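Local coordinates for hemolysin activator protein CdiB (Acinetobacter baumannii ACICU, PDB 6WIL) that probably secretes its partner CdiA-type toxin across the outer membrane in contact-dependent growth inhibition, as a two-partner secretion transporter of the Omp85 superfamily, at residues K172-R183 / Q276-L284; Q138-V146 / L161-V169. One frame throughout, in Å; residues are numbered along the deposited sequence.

Following the chain from the N terminus, contact 2 comes first: strand 132-149 runs out, helix 154-160 follows, and the loop 161-169 turns back onto the middle of that strand, around Arg-141, closing a short loop inside the second POTRA domain. Contact 1 opens only afterwards, so the two are in series and neither nests in nor crosses the other. Its helix 171-181 meets the turn between barrel strands 266-279 and 282-295, and the long loop it closes runs through the first barrel strands. The contacts touch where Phe-163 and Leu-161 lie against helix 171-181, about 16 Å between centres, so the POTRA core continues into the POTRA-barrel junction.

Contact 1. Residues K172-R183 / Q276-L284; sequences KRLDQGLENLKR and QLPVGYYDL. With SO4 (sulfate ion), chain B.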
loop_
_atom_site.group_PDB
_atom_site.type_symbol
_atom_site.label_atom_id
_atom_site.label_comp_id
_atom_site.label_asym_id
_atom_site.label_seq_id
_atom_site.Cartn_x
_atom_site.Cartn_y
_atom_site.Cartn_z
ATOM N N LYS A 172 5.807 -3.927 17.697
ATOM C CA LYS A 172 5.357 -3.037 16.630
ATOM C C LYS A 172 6.525 -2.260 16.035
ATOM O O LYS A 172 6.571 -2.031 14.821
ATOM C CB LYS A 172 4.290 -2.076 17.152
ATOM C CG LYS A 172 2.915 -2.695 17.343
ATOM C CD LYS A 172 1.912 -1.644 17.801
ATOM C CE LYS A 172 1.414 -1.926 19.208
ATOM N NZ LYS A 172 0.527 -3.126 19.250
ATOM N N ARG A 173 7.476 -1.848 16.876
ATOM C CA ARG A 173 8.650 -1.133 16.397
ATOM C C ARG A 173 9.657 -2.068 15.740
ATOM O O ARG A 173 10.322 -1.671 14.777
ATOM C CB ARG A 173 9.298 -0.366 17.549
ATOM C CG ARG A 173 8.333 0.593 18.225
ATOM C CD ARG A 173 9.015 1.479 19.252
ATOM N NE ARG A 173 8.114 2.533 19.701
ATOM C CZ ARG A 173 8.153 3.788 19.268
ATOM N NH1 ARG A 173 9.066 4.161 18.383
ATOM N NH2 ARG A 173 7.282 4.674 19.729
ATOM N N LEU A 174 9.778 -3.303 16.233
ATOM C CA LEU A 174 10.619 -4.284 15.553
ATOM C C LEU A 174 10.112 -4.547 14.141
ATOM O O LEU A 174 10.898 -4.602 13.187
ATOM C CB LEU A 174 10.668 -5.589 16.348
ATOM C CG LEU A 174 11.191 -5.552 17.784
ATOM C CD1 LEU A 174 11.421 -6.969 18.299
ATOM C CD2 LEU A 174 12.462 -4.726 17.875
ATOM N N ASP A 175 8.796 -4.720 13.991
ATOM C CA ASP A 175 8.227 -5.009 12.679
ATOM C C ASP A 175 8.377 -3.823 11.737
ATOM O O ASP A 175 8.662 -4.002 10.547
ATOM C CB ASP A 175 6.753 -5.391 12.815
ATOM C CG ASP A 175 6.554 -6.804 13.332
ATOM O OD1 ASP A 175 7.555 -7.536 13.496
ATOM O OD2 ASP A 175 5.387 -7.184 13.569
ATOM N N GLN A 176 8.176 -2.607 12.247
ATOM C CA GLN A 176 8.348 -1.420 11.421
ATOM C C GLN A 176 9.779 -1.311 10.918
ATOM O O GLN A 176 10.019 -1.142 9.715
ATOM C CB GLN A 176 7.961 -0.173 12.211
ATOM C CG GLN A 176 7.956 1.083 11.371
ATOM C CD GLN A 176 6.926 1.021 10.258
ATOM O OE1 GLN A 176 5.899 0.350 10.386
ATOM N NE2 GLN A 176 7.199 1.714 9.155
ATOM N N GLY A 177 10.749 -1.410 11.830
ATOM C CA GLY A 177 12.142 -1.347 11.425
ATOM C C GLY A 177 12.536 -2.483 10.500
ATOM O O GLY A 177 13.291 -2.286 9.546
ATOM N N LEU A 178 12.027 -3.687 10.768
ATOM C CA LEU A 178 12.286 -4.811 9.875
ATOM C C LEU A 178 11.756 -4.539 8.470
ATOM O O LEU A 178 12.411 -4.873 7.477
ATOM C CB LEU A 178 11.666 -6.081 10.453
ATOM C CG LEU A 178 11.761 -7.374 9.651
ATOM C CD1 LEU A 178 12.209 -8.505 10.556
ATOM C CD2 LEU A 178 10.406 -7.687 9.060
ATOM N N GLU A 179 10.568 -3.934 8.365
ATOM C CA GLU A 179 10.009 -3.638 7.049
ATOM C C GLU A 179 10.843 -2.596 6.318
ATOM O O GLU A 179 11.049 -2.697 5.103
ATOM C CB GLU A 179 8.564 -3.164 7.183
ATOM C CG GLU A 179 7.536 -4.267 7.040
ATOM C CD GLU A 179 6.178 -3.858 7.573
ATOM O OE1 GLU A 179 5.548 -4.670 8.283
ATOM O OE2 GLU A 179 5.745 -2.718 7.298
ATOM N N ASN A 180 11.332 -1.590 7.046
ATOM C CA ASN A 180 12.189 -0.577 6.443
ATOM C C ASN A 180 13.484 -1.183 5.918
ATOM O O ASN A 180 13.979 -0.784 4.856
ATOM C CB ASN A 180 12.487 0.524 7.459
ATOM C CG ASN A 180 11.263 1.342 7.793
ATOM O OD1 ASN A 180 10.251 1.266 7.101
ATOM N ND2 ASN A 180 11.353 2.147 8.847
ATOM N N LEU A 181 14.048 -2.154 6.642
ATOM C CA LEU A 181 15.298 -2.764 6.201
ATOM C C LEU A 181 15.076 -3.728 5.044
ATOM O O LEU A 181 15.993 -3.956 4.248
ATOM C CB LEU A 181 15.984 -3.491 7.359
ATOM C CG LEU A 181 16.474 -2.652 8.539
ATOM C CD1 LEU A 181 17.339 -3.485 9.487
ATOM C CD2 LEU A 181 17.230 -1.434 8.048
ATOM N N LYS A 182 13.883 -4.307 4.936
ATOM C CA LYS A 182 13.611 -5.244 3.853
ATOM C C LYS A 182 13.421 -4.560 2.508
ATOM O O LYS A 182 13.291 -5.255 1.496
ATOM C CB LYS A 182 12.384 -6.094 4.181
ATOM C CG LYS A 182 12.687 -7.247 5.121
ATOM C CD LYS A 182 11.420 -7.795 5.744
ATOM C CE LYS A 182 10.440 -8.309 4.701
ATOM N NZ LYS A 182 10.883 -9.586 4.080
ATOM N N ARG A 183 13.402 -3.226 2.469
ATOM C CA ARG A 183 13.400 -2.546 1.180
ATOM C C ARG A 183 14.728 -2.722 0.458
ATOM O O ARG A 183 14.754 -2.792 -0.774
ATOM C CB ARG A 183 13.088 -1.062 1.365
ATOM C CG ARG A 183 11.674 -0.796 1.834
ATOM C CD ARG A 183 11.420 0.685 2.004
ATOM N NE ARG A 183 10.128 0.939 2.631
ATOM C CZ ARG A 183 9.565 2.138 2.717
ATOM N NH1 ARG A 183 10.177 3.198 2.205
ATOM N NH2 ARG A 183 8.388 2.275 3.310
ATOM N N GLN A 276 12.271 7.398 -2.629
ATOM C CA GLN A 276 11.535 7.046 -1.421
ATOM C C GLN A 276 12.515 6.564 -0.365
ATOM O O GLN A 276 13.328 5.678 -0.640
ATOM C CB GLN A 276 10.501 5.955 -1.718
ATOM C CG GLN A 276 9.237 6.042 -0.890
ATOM C CD GLN A 276 8.273 4.911 -1.191
ATOM O OE1 GLN A 276 8.404 4.220 -2.201
ATOM N NE2 GLN A 276 7.304 4.709 -0.306
ATOM N N LEU A 277 12.440 7.140 0.836
ATOM C CA LEU A 277 13.241 6.669 1.955
ATOM C C LEU A 277 12.400 6.682 3.226
ATOM O O LEU A 277 11.587 7.595 3.421
ATOM C CB LEU A 277 14.503 7.520 2.157
ATOM C CG LEU A 277 14.442 8.827 2.947
ATOM C CD1 LEU A 277 15.848 9.339 3.210
ATOM C CD2 LEU A 277 13.624 9.874 2.214
ATOM N N PRO A 278 12.560 5.685 4.095
ATOM C CA PRO A 278 11.806 5.660 5.352
ATOM C C PRO A 278 12.568 6.294 6.503
ATOM O O PRO A 278 13.795 6.283 6.561
ATOM C CB PRO A 278 11.619 4.157 5.596
ATOM C CG PRO A 278 12.891 3.567 5.071
ATOM C CD PRO A 278 13.286 4.420 3.872
ATOM N N VAL A 279 11.808 6.869 7.432
ATOM C CA VAL A 279 12.345 7.325 8.713
ATOM C C VAL A 279 11.490 6.762 9.840
ATOM O O VAL A 279 10.548 7.414 10.313
ATOM C CB VAL A 279 12.427 8.863 8.785
ATOM C CG1 VAL A 279 13.240 9.287 9.996
ATOM C CG2 VAL A 279 13.026 9.437 7.508
ATOM N N GLY A 280 11.822 5.551 10.274
ATOM C CA GLY A 280 11.034 4.913 11.314
ATOM C C GLY A 280 9.612 4.645 10.854
ATOM O O GLY A 280 9.383 3.977 9.836
ATOM N N TYR A 281 8.644 5.190 11.595
ATOM C CA TYR A 281 7.247 5.090 11.202
ATOM C C TYR A 281 6.885 6.023 10.054
ATOM O O TYR A 281 5.810 5.859 9.466
ATOM C CB TYR A 281 6.334 5.376 12.398
ATOM C CG TYR A 281 6.163 4.226 13.362
ATOM C CD1 TYR A 281 5.535 3.049 12.965
ATOM C CD2 TYR A 281 6.619 4.324 14.675
ATOM C CE1 TYR A 281 5.380 1.997 13.840
ATOM C CE2 TYR A 281 6.463 3.276 15.557
ATOM C CZ TYR A 281 5.843 2.118 15.137
ATOM O OH TYR A 281 5.690 1.076 16.018
ATOM N N TYR A 282 7.743 6.982 9.724
ATOM C CA TYR A 282 7.461 7.914 8.650
ATOM C C TYR A 282 7.923 7.353 7.315
ATOM O O TYR A 282 8.697 6.394 7.246
ATOM C CB TYR A 282 8.136 9.259 8.915
ATOM C CG TYR A 282 7.496 10.037 10.036
ATOM C CD1 TYR A 282 7.844 9.794 11.354
ATOM C CD2 TYR A 282 6.532 11.005 9.779
ATOM C CE1 TYR A 282 7.256 10.492 12.388
ATOM C CE2 TYR A 282 5.937 11.710 10.810
ATOM C CZ TYR A 282 6.304 11.445 12.113
ATOM O OH TYR A 282 5.714 12.147 13.138
ATOM N N ASP A 283 7.424 7.962 6.244
ATOM C CA ASP A 283 7.855 7.631 4.895
ATOM C C ASP A 283 7.887 8.913 4.084
ATOM O O ASP A 283 6.917 9.674 4.094
ATOM C CB ASP A 283 6.922 6.598 4.251
ATOM C CG ASP A 283 7.653 5.663 3.291
ATOM O OD1 ASP A 283 8.895 5.751 3.200
ATOM O OD2 ASP A 283 6.986 4.836 2.634
ATOM N N LEU A 284 8.997 9.156 3.392
ATOM C CA LEU A 284 9.171 10.353 2.577
ATOM C C LEU A 284 9.353 9.943 1.127
ATOM O O LEU A 284 10.125 9.027 0.831
ATOM C CB LEU A 284 10.375 11.185 3.024
ATOM C CG LEU A 284 10.317 11.944 4.348
ATOM C CD1 LEU A 284 10.359 11.000 5.536
ATOM C CD2 LEU A 284 11.460 12.944 4.415
HETATM S S SO4 B . 7.993 7.773 17.112
HETATM O O1 SO4 B . 6.789 6.991 17.381
HETATM O O2 SO4 B . 7.754 8.646 15.965
HETATM O O3 SO4 B . 9.103 6.864 16.827
HETATM O O4 SO4 B . 8.328 8.589 18.275
HETATM O O HOH W 1 7.865 3.736 6.532
HETATM O O HOH W 2 12.871 3.040 0.552
#
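Asn-180 and Gln-176 of helix 171-181 both point their side-chain amides at Gly-280 O of the barrel turn. Asn-180 ND2 donates to Gly-280 O at 2.9 Å, an almost straight bond with the oxygen lying in the amide plane; ND2 also bonds Gly-160 O. Gln-176 NE2 reaches Gly-280 O at 3.2 Å, more bent, and further from the carbonyl plane than Asn-180 ND2. With CG anti to the backbone N, the bend at the next bond (chi2 63°) swings the Gln-176 amide to Gly-280 O; its OE1 is taken by Arg-325 of strand 308-326.

Further along the segment 172-183 lies the charged pair. Arg-183 meets Asp-283 end-on, NH1 to OD1 and NH2 to OD2, each at 3.0 Å. The two planes are 54° apart: NH1 comes to OD1 on its syn side, whereas NH2 approaches OD2 from above the carboxylate plane. Gln-276 NE2 binds OD2 from the opposite face, which should hold the carboxylate against rotation.

Apolar and aromatic contacts make up the rest. Pro-278 CB lies over one face of the Arg-183 guanidinium, toward its rim. The Tyr-281 ring slants across the Gln-176 side chain, its CD1 3.5 Å from Gln-176 CG, with its OH by Lys-172 and Arg-173 CG. It turns its edge to the Arg-173 guanidinium, CE2 sitting over one face toward the rim, the planes 75° apart. That guanidinium holds a sulfate, probably from the crystallisation liquor, through NH1 to O3 at 3.1 Å; Arg-321 also hydrogen-bonds the sulfate.

Gly-280, at positive phi, lies in a type II' beta turn from Val-279 to Tyr-282. The whole is a POTRA helix docked on a tight hairpin turn of the 16-stranded barrel, the POTRA-barrel junction of an Omp85-type transporter.

Contact 2. Residues Q138-V146 / L161-V169; sequences QIGRLNKIV and LPFKAGDIV
Arg-141, on strand 132-149 in the mixed sheet of the POTRA domain, faces Ile-168 of the loop 161-169 in a single antiparallel bridge. It is a non-hydrogen-bonded pair, framed by Leu-142 N to Asp-167 O at 2.8 Å and Val-169 N to Gly-140 O at 3.1 Å; Gly-166 N to Leu-142 O adds a third bond at 2.7 Å. Bent at chi3 (110°), the Arg-141 chain lays its guanidinium with one face over Ile-168 CG1, and its NE makes a weak bond of 3.3 Å to Gly-166 O, which lies in the guanidinium plane.

Leu-142 CD2 touches Phe-163 CD1 at 3.6 Å, the two side chains crossing at about a right angle, and Ile-145 CD1 reaches CE1 of the same ring. Leu-161 CB covers one face of that ring toward its rim, and its CD1 also nears Ile-145. Val-169 CG2 packs on the Arg-141 backbone and on Leu-142 CB, while Ile-139 CG2 meets Ile-168 CG1 at 3.7 Å.

Further out, Phe-163 also rests on Leu-174 of helix 171-181 and Leu-207 of strand 204-213. A type II turn from Lys-164 to Asp-167 sets the loop's shape, with Gly-166 at positive phi (92°) and Asp-167 N bonded to Lys-164 O at 3.2 Å.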
loop_
_atom_site.group_PDB
_atom_site.type_symbol
_atom_site.label_atom_id
_atom_site.label_comp_id
_atom_site.label_asym_id
_atom_site.label_seq_id
_atom_site.Cartn_x
_atom_site.Cartn_y
_atom_site.Cartn_z
ATOM N N GLN A 138 8.295 -6.673 34.935
ATOM C CA GLN A 138 9.688 -6.856 34.540
ATOM C C GLN A 138 9.851 -6.276 33.144
ATOM O O GLN A 138 9.608 -6.939 32.136
ATOM C CB GLN A 138 10.075 -8.325 34.584
ATOM C CG GLN A 138 10.628 -8.757 35.919
ATOM C CD GLN A 138 10.533 -10.252 36.120
ATOM O OE1 GLN A 138 10.104 -10.983 35.226
ATOM N NE2 GLN A 138 10.921 -10.716 37.303
ATOM N N ILE A 139 10.275 -5.016 33.090
ATOM C CA ILE A 139 10.396 -4.299 31.827
ATOM C C ILE A 139 11.584 -4.869 31.055
ATOM O O ILE A 139 12.738 -4.708 31.463
ATOM C CB ILE A 139 10.546 -2.793 32.053
ATOM C CG1 ILE A 139 9.366 -2.272 32.880
ATOM C CG2 ILE A 139 10.647 -2.069 30.723
ATOM C CD1 ILE A 139 9.200 -0.768 32.834
ATOM N N GLY A 140 11.299 -5.543 29.942
ATOM C CA GLY A 140 12.337 -6.080 29.083
ATOM C C GLY A 140 12.820 -5.059 28.073
ATOM O O GLY A 140 12.024 -4.510 27.303
ATOM N N ARG A 141 14.122 -4.797 28.064
ATOM C CA ARG A 141 14.699 -3.730 27.265
ATOM C C ARG A 141 15.687 -4.294 26.252
ATOM O O ARG A 141 16.049 -5.474 26.276
ATOM C CB ARG A 141 15.396 -2.692 28.152
ATOM C CG ARG A 141 14.518 -2.138 29.254
ATOM C CD ARG A 141 15.249 -1.064 30.037
ATOM N NE ARG A 141 14.687 0.258 29.792
ATOM C CZ ARG A 141 13.831 0.864 30.605
ATOM N NH1 ARG A 141 13.446 0.267 31.727
ATOM N NH2 ARG A 141 13.366 2.070 30.304
ATOM N N LEU A 142 16.116 -3.420 25.349
ATOM C CA LEU A 142 17.069 -3.768 24.308
ATOM C C LEU A 142 18.474 -3.421 24.771
ATOM O O LEU A 142 18.724 -2.293 25.201
ATOM C CB LEU A 142 16.736 -3.023 23.015
ATOM C CG LEU A 142 17.595 -3.318 21.787
ATOM C CD1 LEU A 142 17.403 -4.756 21.335
ATOM C CD2 LEU A 142 17.268 -2.350 20.662
ATOM N N ASN A 143 19.384 -4.384 24.688
ATOM C CA ASN A 143 20.762 -4.160 25.096
ATOM C C ASN A 143 21.672 -3.782 23.934
ATOM O O ASN A 143 22.334 -2.739 23.990
ATOM C CB ASN A 143 21.282 -5.412 25.800
ATOM C CG ASN A 143 22.751 -5.325 26.156
ATOM O OD1 ASN A 143 23.497 -6.269 25.946
ATOM N ND2 ASN A 143 23.167 -4.189 26.728
ATOM N N LYS A 144 21.718 -4.600 22.881
ATOM C CA LYS A 144 22.541 -4.319 21.712
ATOM C C LYS A 144 21.804 -4.736 20.448
ATOM O O LYS A 144 21.090 -5.741 20.431
ATOM C CB LYS A 144 23.894 -5.054 21.755
ATOM C CG LYS A 144 24.603 -5.087 23.102
ATOM C CD LYS A 144 25.918 -5.860 23.014
ATOM C CE LYS A 144 25.711 -7.327 22.635
ATOM N NZ LYS A 144 27.009 -8.063 22.510
ATOM N N ILE A 145 22.004 -3.971 19.384
ATOM C CA ILE A 145 21.666 -4.422 18.041
ATOM C C ILE A 145 22.930 -5.025 17.443
ATOM O O ILE A 145 23.960 -4.352 17.346
ATOM C CB ILE A 145 21.120 -3.274 17.179
ATOM C CG1 ILE A 145 19.776 -2.802 17.737
ATOM C CG2 ILE A 145 20.973 -3.711 15.724
ATOM C CD1 ILE A 145 19.622 -1.301 17.775
ATOM N N VAL A 146 22.869 -6.303 17.084
ATOM C CA VAL A 146 24.035 -7.047 16.623
ATOM C C VAL A 146 23.854 -7.350 15.144
ATOM O O VAL A 146 22.920 -8.063 14.756
ATOM C CB VAL A 146 24.244 -8.341 17.428
ATOM C CG1 VAL A 146 25.341 -9.192 16.796
ATOM C CG2 VAL A 146 24.593 -8.016 18.876
ATOM N N LEU A 161 15.290 2.154 11.950
ATOM C CA LEU A 161 14.708 1.564 13.152
ATOM C C LEU A 161 14.192 2.663 14.062
ATOM O O LEU A 161 14.979 3.533 14.469
ATOM C CB LEU A 161 15.735 0.720 13.891
ATOM C CG LEU A 161 16.459 -0.355 13.092
ATOM C CD1 LEU A 161 17.431 -1.087 14.000
ATOM C CD2 LEU A 161 15.463 -1.316 12.481
ATOM N N PRO A 162 12.906 2.669 14.418
ATOM C CA PRO A 162 12.392 3.729 15.296
ATOM C C PRO A 162 12.741 3.522 16.762
ATOM O O PRO A 162 12.155 4.164 17.638
ATOM C CB PRO A 162 10.879 3.664 15.060
ATOM C CG PRO A 162 10.635 2.239 14.697
ATOM C CD PRO A 162 11.829 1.805 13.903
ATOM N N PHE A 163 13.694 2.638 17.039
ATOM C CA PHE A 163 14.128 2.340 18.396
ATOM C C PHE A 163 15.649 2.387 18.459
ATOM O O PHE A 163 16.336 2.430 17.437
ATOM C CB PHE A 163 13.614 0.969 18.862
ATOM C CG PHE A 163 14.029 -0.170 17.972
ATOM C CD1 PHE A 163 15.225 -0.835 18.185
ATOM C CD2 PHE A 163 13.216 -0.582 16.928
ATOM C CE1 PHE A 163 15.608 -1.888 17.372
ATOM C CE2 PHE A 163 13.594 -1.635 16.109
ATOM C CZ PHE A 163 14.791 -2.289 16.334
ATOM N N LYS A 164 16.176 2.377 19.683
ATOM C CA LYS A 164 17.612 2.417 19.909
ATOM C C LYS A 164 17.960 1.511 21.079
ATOM O O LYS A 164 17.085 0.961 21.754
ATOM C CB LYS A 164 18.104 3.842 20.185
ATOM C CG LYS A 164 17.677 4.382 21.538
ATOM C CD LYS A 164 17.980 5.862 21.661
ATOM C CE LYS A 164 17.360 6.632 20.507
ATOM N NZ LYS A 164 17.352 8.103 20.743
ATOM N N ALA A 165 19.261 1.361 21.312
ATOM C CA ALA A 165 19.730 0.566 22.437
ATOM C C ALA A 165 19.269 1.190 23.749
ATOM O O ALA A 165 19.321 2.411 23.929
ATOM C CB ALA A 165 21.253 0.453 22.399
ATOM N N GLY A 166 18.794 0.344 24.662
ATOM C CA GLY A 166 18.265 0.801 25.929
ATOM C C GLY A 166 16.771 1.050 25.957
ATOM O O GLY A 166 16.220 1.283 27.040
ATOM N N ASP A 167 16.096 1.016 24.809
ATOM C CA ASP A 167 14.655 1.205 24.775
ATOM C C ASP A 167 13.932 -0.070 25.199
ATOM O O ASP A 167 14.518 -1.151 25.304
ATOM C CB ASP A 167 14.192 1.623 23.380
ATOM C CG ASP A 167 14.488 3.077 23.077
ATOM O OD1 ASP A 167 15.138 3.739 23.912
ATOM O OD2 ASP A 167 14.065 3.559 22.004
ATOM N N ILE A 168 12.633 0.068 25.435
ATOM C CA ILE A 168 11.798 -1.072 25.790
ATOM C C ILE A 168 11.429 -1.825 24.519
ATOM O O ILE A 168 11.013 -1.221 23.523
ATOM C CB ILE A 168 10.547 -0.610 26.554
ATOM C CG1 ILE A 168 10.961 0.135 27.826
ATOM C CG2 ILE A 168 9.656 -1.797 26.888
ATOM C CD1 ILE A 168 9.825 0.859 28.514
ATOM N N VAL A 169 11.590 -3.146 24.548
ATOM C CA VAL A 169 11.329 -3.974 23.374
ATOM C C VAL A 169 9.834 -4.001 23.090
ATOM O O VAL A 169 9.035 -4.428 23.932
ATOM C CB VAL A 169 11.875 -5.392 23.575
ATOM C CG1 VAL A 169 11.405 -6.299 22.449
ATOM C CG2 VAL A 169 13.390 -5.369 23.653
#